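Nucleoporin GLE1 (Saccharomyces cerevisiae, PDB 6B4E) works as a component of the nuclear pore complex in mRNA export, binding inositol hexakisphosphate and acting as an enzyme activator through its C-terminal helical domain. Local coordinates at residues N225-D236 and Y270-L280. Sequence-based numbering, arbitrary orientation.
Sequences NTHFVILGSWWD and YVGAARLRILL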
loop_
_atom_site.group_PDB
_atom_site.type_symbol
_atom_site.label_atom_id
_atom_site.label_comp_id
_atom_site.label_asym_id
_atom_site.label_seq_id
_atom_site.Cartn_x
_atom_site.Cartn_y
_atom_site.Cartn_z
ATOM N N ASN A 225 11.397 2.303 13.333
ATOM C CA ASN A 225 11.808 1.119 12.590
ATOM C C ASN A 225 10.817 0.784 11.487
ATOM O O ASN A 225 11.217 0.279 10.428
ATOM C CB ASN A 225 11.962 -0.068 13.532
ATOM C CG ASN A 225 12.386 -1.332 12.808
ATOM O OD1 ASN A 225 13.425 -1.372 12.147
ATOM N ND2 ASN A 225 11.594 -2.381 12.949
ATOM N N THR A 226 9.525 1.062 11.716
ATOM C CA THR A 226 8.483 0.646 10.778
ATOM C C THR A 226 8.649 1.314 9.419
ATOM O O THR A 226 8.344 0.714 8.385
ATOM C CB THR A 226 7.098 0.967 11.340
ATOM O OG1 THR A 226 7.031 0.610 12.737
ATOM C CG2 THR A 226 6.045 0.213 10.578
ATOM N N HIS A 227 9.093 2.569 9.396
ATOM C CA HIS A 227 9.345 3.215 8.108
ATOM C C HIS A 227 10.346 2.412 7.291
ATOM O O HIS A 227 10.191 2.254 6.070
ATOM C CB HIS A 227 9.868 4.630 8.311
ATOM C CG HIS A 227 8.855 5.561 8.889
ATOM N ND1 HIS A 227 8.697 5.732 10.250
ATOM C CD2 HIS A 227 7.935 6.356 8.298
ATOM C CE1 HIS A 227 7.732 6.606 10.470
ATOM N NE2 HIS A 227 7.257 7.004 9.303
ATOM N N PHE A 228 11.381 1.904 7.945
ATOM C CA PHE A 228 12.384 1.138 7.233
ATOM C C PHE A 228 11.841 -0.216 6.823
ATOM O O PHE A 228 12.163 -0.715 5.739
ATOM C CB PHE A 228 13.639 0.977 8.092
ATOM C CG PHE A 228 14.394 2.268 8.312
ATOM C CD1 PHE A 228 15.210 2.788 7.327
ATOM C CD2 PHE A 228 14.270 2.964 9.499
ATOM C CE1 PHE A 228 15.893 3.968 7.524
ATOM C CE2 PHE A 228 14.958 4.142 9.706
ATOM C CZ PHE A 228 15.775 4.642 8.710
ATOM N N VAL A 229 11.030 -0.829 7.689
ATOM C CA VAL A 229 10.400 -2.096 7.349
ATOM C C VAL A 229 9.553 -1.952 6.090
ATOM O O VAL A 229 9.667 -2.758 5.164
ATOM C CB VAL A 229 9.568 -2.624 8.534
ATOM C CG1 VAL A 229 8.777 -3.864 8.116
ATOM C CG2 VAL A 229 10.477 -2.976 9.689
ATOM N N ILE A 230 8.656 -0.965 6.050
ATOM C CA ILE A 230 7.768 -0.890 4.898
ATOM C C ILE A 230 8.556 -0.513 3.649
ATOM O O ILE A 230 8.197 -0.933 2.542
ATOM C CB ILE A 230 6.584 0.064 5.144
ATOM C CG1 ILE A 230 7.039 1.508 5.321
ATOM C CG2 ILE A 230 5.759 -0.416 6.354
ATOM C CD1 ILE A 230 7.062 2.299 4.011
ATOM N N LEU A 231 9.638 0.266 3.788
ATOM C CA LEU A 231 10.462 0.585 2.623
ATOM C C LEU A 231 11.164 -0.657 2.088
ATOM O O LEU A 231 11.343 -0.803 0.874
ATOM C CB LEU A 231 11.487 1.675 2.969
ATOM C CG LEU A 231 10.950 3.106 3.130
ATOM C CD1 LEU A 231 12.040 4.060 3.596
ATOM C CD2 LEU A 231 10.344 3.595 1.835
ATOM N N GLY A 232 11.577 -1.560 2.971
ATOM C CA GLY A 232 12.180 -2.802 2.510
ATOM C C GLY A 232 11.163 -3.732 1.880
ATOM O O GLY A 232 11.440 -4.372 0.862
ATOM N N SER A 233 9.963 -3.824 2.475
ATOM C CA SER A 233 8.898 -4.577 1.832
ATOM C C SER A 233 8.563 -3.986 0.471
ATOM O O SER A 233 8.329 -4.723 -0.500
ATOM C CB SER A 233 7.652 -4.573 2.716
ATOM O OG SER A 233 7.940 -5.228 3.931
ATOM N N TRP A 234 8.467 -2.650 0.406
ATOM C CA TRP A 234 8.242 -1.960 -0.859
ATOM C C TRP A 234 9.322 -2.316 -1.872
ATOM O O TRP A 234 9.028 -2.640 -3.029
ATOM C CB TRP A 234 8.209 -0.446 -0.633
ATOM C CG TRP A 234 8.143 0.289 -1.933
ATOM C CD1 TRP A 234 7.018 0.652 -2.614
ATOM C CD2 TRP A 234 9.252 0.701 -2.740
ATOM N NE1 TRP A 234 7.359 1.264 -3.791
ATOM C CE2 TRP A 234 8.719 1.306 -3.896
ATOM C CE3 TRP A 234 10.639 0.617 -2.599
ATOM C CZ2 TRP A 234 9.522 1.836 -4.893
ATOM C CZ3 TRP A 234 11.440 1.143 -3.602
ATOM C CH2 TRP A 234 10.877 1.722 -4.726
ATOM N N TRP A 235 10.585 -2.252 -1.446
ATOM C CA TRP A 235 11.723 -2.500 -2.332
ATOM C C TRP A 235 11.658 -3.886 -2.961
ATOM O O TRP A 235 11.785 -4.029 -4.183
ATOM C CB TRP A 235 13.007 -2.334 -1.528
ATOM C CG TRP A 235 14.328 -2.328 -2.265
ATOM C CD1 TRP A 235 14.883 -3.335 -3.000
ATOM C CD2 TRP A 235 15.277 -1.266 -2.259
ATOM N NE1 TRP A 235 16.133 -2.958 -3.458
ATOM C CE2 TRP A 235 16.388 -1.681 -3.018
ATOM C CE3 TRP A 235 15.287 0.012 -1.691
ATOM C CZ2 TRP A 235 17.510 -0.876 -3.200
ATOM C CZ3 TRP A 235 16.396 0.816 -1.887
ATOM C CH2 TRP A 235 17.491 0.371 -2.634
ATOM N N ASP A 236 11.457 -4.915 -2.137
ATOM C CA ASP A 236 11.373 -6.282 -2.639
ATOM C C ASP A 236 10.237 -6.444 -3.638
ATOM O O ASP A 236 10.320 -7.291 -4.535
ATOM C CB ASP A 236 11.182 -7.272 -1.479
ATOM C CG ASP A 236 12.465 -7.561 -0.716
ATOM O OD1 ASP A 236 12.370 -7.780 0.505
ATOM O OD2 ASP A 236 13.545 -7.610 -1.325
ATOM N N TYR A 270 17.985 0.108 14.077
ATOM C CA TYR A 270 16.715 -0.441 13.626
ATOM C C TYR A 270 16.980 -1.640 12.729
ATOM O O TYR A 270 17.771 -1.548 11.778
ATOM C CB TYR A 270 15.931 0.614 12.860
ATOM C CG TYR A 270 15.358 1.762 13.685
ATOM C CD1 TYR A 270 14.861 1.560 14.965
ATOM C CD2 TYR A 270 15.265 3.048 13.144
ATOM C CE1 TYR A 270 14.306 2.601 15.691
ATOM C CE2 TYR A 270 14.716 4.100 13.879
ATOM C CZ TYR A 270 14.239 3.862 15.152
ATOM O OH TYR A 270 13.689 4.878 15.907
ATOM N N VAL A 271 16.321 -2.759 13.036
ATOM C CA VAL A 271 16.488 -3.980 12.246
ATOM C C VAL A 271 16.071 -3.734 10.801
ATOM O O VAL A 271 16.726 -4.208 9.860
ATOM C CB VAL A 271 15.687 -5.135 12.881
ATOM C CG1 VAL A 271 15.633 -6.342 11.956
ATOM C CG2 VAL A 271 16.302 -5.510 14.217
ATOM N N GLY A 272 14.987 -2.981 10.604
ATOM C CA GLY A 272 14.544 -2.663 9.252
ATOM C C GLY A 272 15.534 -1.819 8.474
ATOM O O GLY A 272 15.657 -1.967 7.248
ATOM N N ALA A 273 16.255 -0.927 9.166
ATOM C CA ALA A 273 17.248 -0.103 8.497
ATOM C C ALA A 273 18.423 -0.949 8.030
ATOM O O ALA A 273 18.919 -0.766 6.914
ATOM C CB ALA A 273 17.720 1.012 9.426
ATOM N N ALA A 274 18.863 -1.890 8.860
ATOM C CA ALA A 274 19.931 -2.806 8.456
ATOM C C ALA A 274 19.546 -3.575 7.201
ATOM O O ALA A 274 20.371 -3.744 6.289
ATOM C CB ALA A 274 20.252 -3.769 9.598
ATOM N N ARG A 275 18.295 -4.035 7.126
ATOM C CA ARG A 275 17.867 -4.780 5.946
ATOM C C ARG A 275 17.777 -3.879 4.719
ATOM O O ARG A 275 18.116 -4.303 3.605
ATOM C CB ARG A 275 16.527 -5.466 6.183
ATOM C CG ARG A 275 16.294 -6.540 5.122
ATOM C CD ARG A 275 15.102 -7.394 5.436
ATOM N NE ARG A 275 13.890 -6.838 4.849
ATOM C CZ ARG A 275 13.553 -6.972 3.574
ATOM N NH1 ARG A 275 12.426 -6.439 3.134
ATOM N NH2 ARG A 275 14.345 -7.633 2.736
ATOM N N LEU A 276 17.309 -2.640 4.891
ATOM C CA LEU A 276 17.252 -1.727 3.751
ATOM C C LEU A 276 18.651 -1.449 3.221
ATOM O O LEU A 276 18.862 -1.365 2.008
ATOM C CB LEU A 276 16.563 -0.419 4.144
ATOM C CG LEU A 276 16.197 0.519 2.988
ATOM C CD1 LEU A 276 15.239 -0.152 2.018
ATOM C CD2 LEU A 276 15.577 1.821 3.504
ATOM N N ARG A 277 19.632 -1.319 4.119
ATOM C CA ARG A 277 20.997 -1.103 3.651
ATOM C C ARG A 277 21.509 -2.322 2.887
ATOM O O ARG A 277 22.243 -2.178 1.907
ATOM C CB ARG A 277 21.914 -0.769 4.828
ATOM C CG ARG A 277 23.387 -0.688 4.434
ATOM C CD ARG A 277 24.240 -0.040 5.507
ATOM N NE ARG A 277 23.901 1.363 5.716
ATOM C CZ ARG A 277 24.368 2.373 4.987
ATOM N NH1 ARG A 277 23.997 3.619 5.268
ATOM N NH2 ARG A 277 25.201 2.148 3.977
ATOM N N ILE A 278 21.134 -3.533 3.317
ATOM C CA ILE A 278 21.525 -4.740 2.582
ATOM C C ILE A 278 20.928 -4.732 1.174
ATOM O O ILE A 278 21.590 -5.143 0.203
ATOM C CB ILE A 278 21.097 -5.993 3.372
ATOM C CG1 ILE A 278 21.954 -6.118 4.649
ATOM C CG2 ILE A 278 21.169 -7.239 2.506
ATOM C CD1 ILE A 278 23.427 -6.335 4.410
ATOM N N LEU A 279 19.670 -4.280 1.043
ATOM C CA LEU A 279 19.039 -4.173 -0.274
ATOM C C LEU A 279 19.753 -3.141 -1.137
ATOM O O LEU A 279 19.995 -3.373 -2.338
ATOM C CB LEU A 279 17.563 -3.813 -0.134
ATOM C CG LEU A 279 16.678 -4.891 0.497
ATOM C CD1 LEU A 279 15.304 -4.408 0.809
ATOM C CD2 LEU A 279 16.561 -6.132 -0.404
ATOM N N LEU A 280 20.095 -1.988 -0.546
ATOM C CA LEU A 280 20.884 -1.004 -1.282
ATOM C C LEU A 280 22.175 -1.636 -1.786
ATOM O O LEU A 280 22.559 -1.457 -2.947
ATOM C CB LEU A 280 21.203 0.199 -0.389
ATOM C CG LEU A 280 22.238 1.204 -0.943
ATOM C CD1 LEU A 280 21.562 2.251 -1.769
ATOM C CD2 LEU A 280 23.078 1.849 0.153
HETATM O O HOH W 1 13.710 -2.873 5.587
HETATM O O HOH W 2 10.277 -5.929 5.231
HETATM O O HOH W 3 18.353 -4.575 -4.233
#
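L276 enters the facing helix as a knob among F228, L231, G232 and W235, and its forked end serves both sides of that hole. CD1 lies 3.7 Å from CE3 of W235, while CD2 points to the edge of the F228 ring and to CB of L231. A chi1 of -169° swings CG away from the backbone N, which lets the two methyls divide in this way. F228 offers a broad face to A273, whose CB stands 3.7 Å from the ring centroid in a CH-pi contact; a methyl is short enough to fit there. W235 receives CB of L279 in the same way, over its five-membered ring, as the two side chains slide past each other. Were W235 an alanine, L276 CD1 and L279 CB would probably face a gap, and water 3, held between W235 NE1 and L279 O, would lose one anchor.

Within this all-helical C-terminal domain of Gle1, segments 225-236 and 271-280 run in roughly the same direction, 33° apart, their axes coming within 7.4 Å. Glycine at 272 suits so close an approach: a CB there would run into N225 OD1 and V229 N. Water 1 joins F228 O to G272 O between the backbones.

Toward the start of helix 271-284, N225 OD1 accepts a hydrogen bond from the backbone N of G272 at 2.7 Å through an in-plane lone pair, and N225 ND2 is held by D173. The Y270 ring lies over the backbone N of N225 and meets F228 rim to rim. At the other polar margin, where opposite charges suit the edge, R275, bent at chi3 (90°), turns its guanidinium end-on to D236 in a salt bridge, NH1 and NH2 both hydrogen-bonding to OD1 at 3.0 Å. R275 NH1 also donates to water 2, which bridges to S233 OG and V229 O.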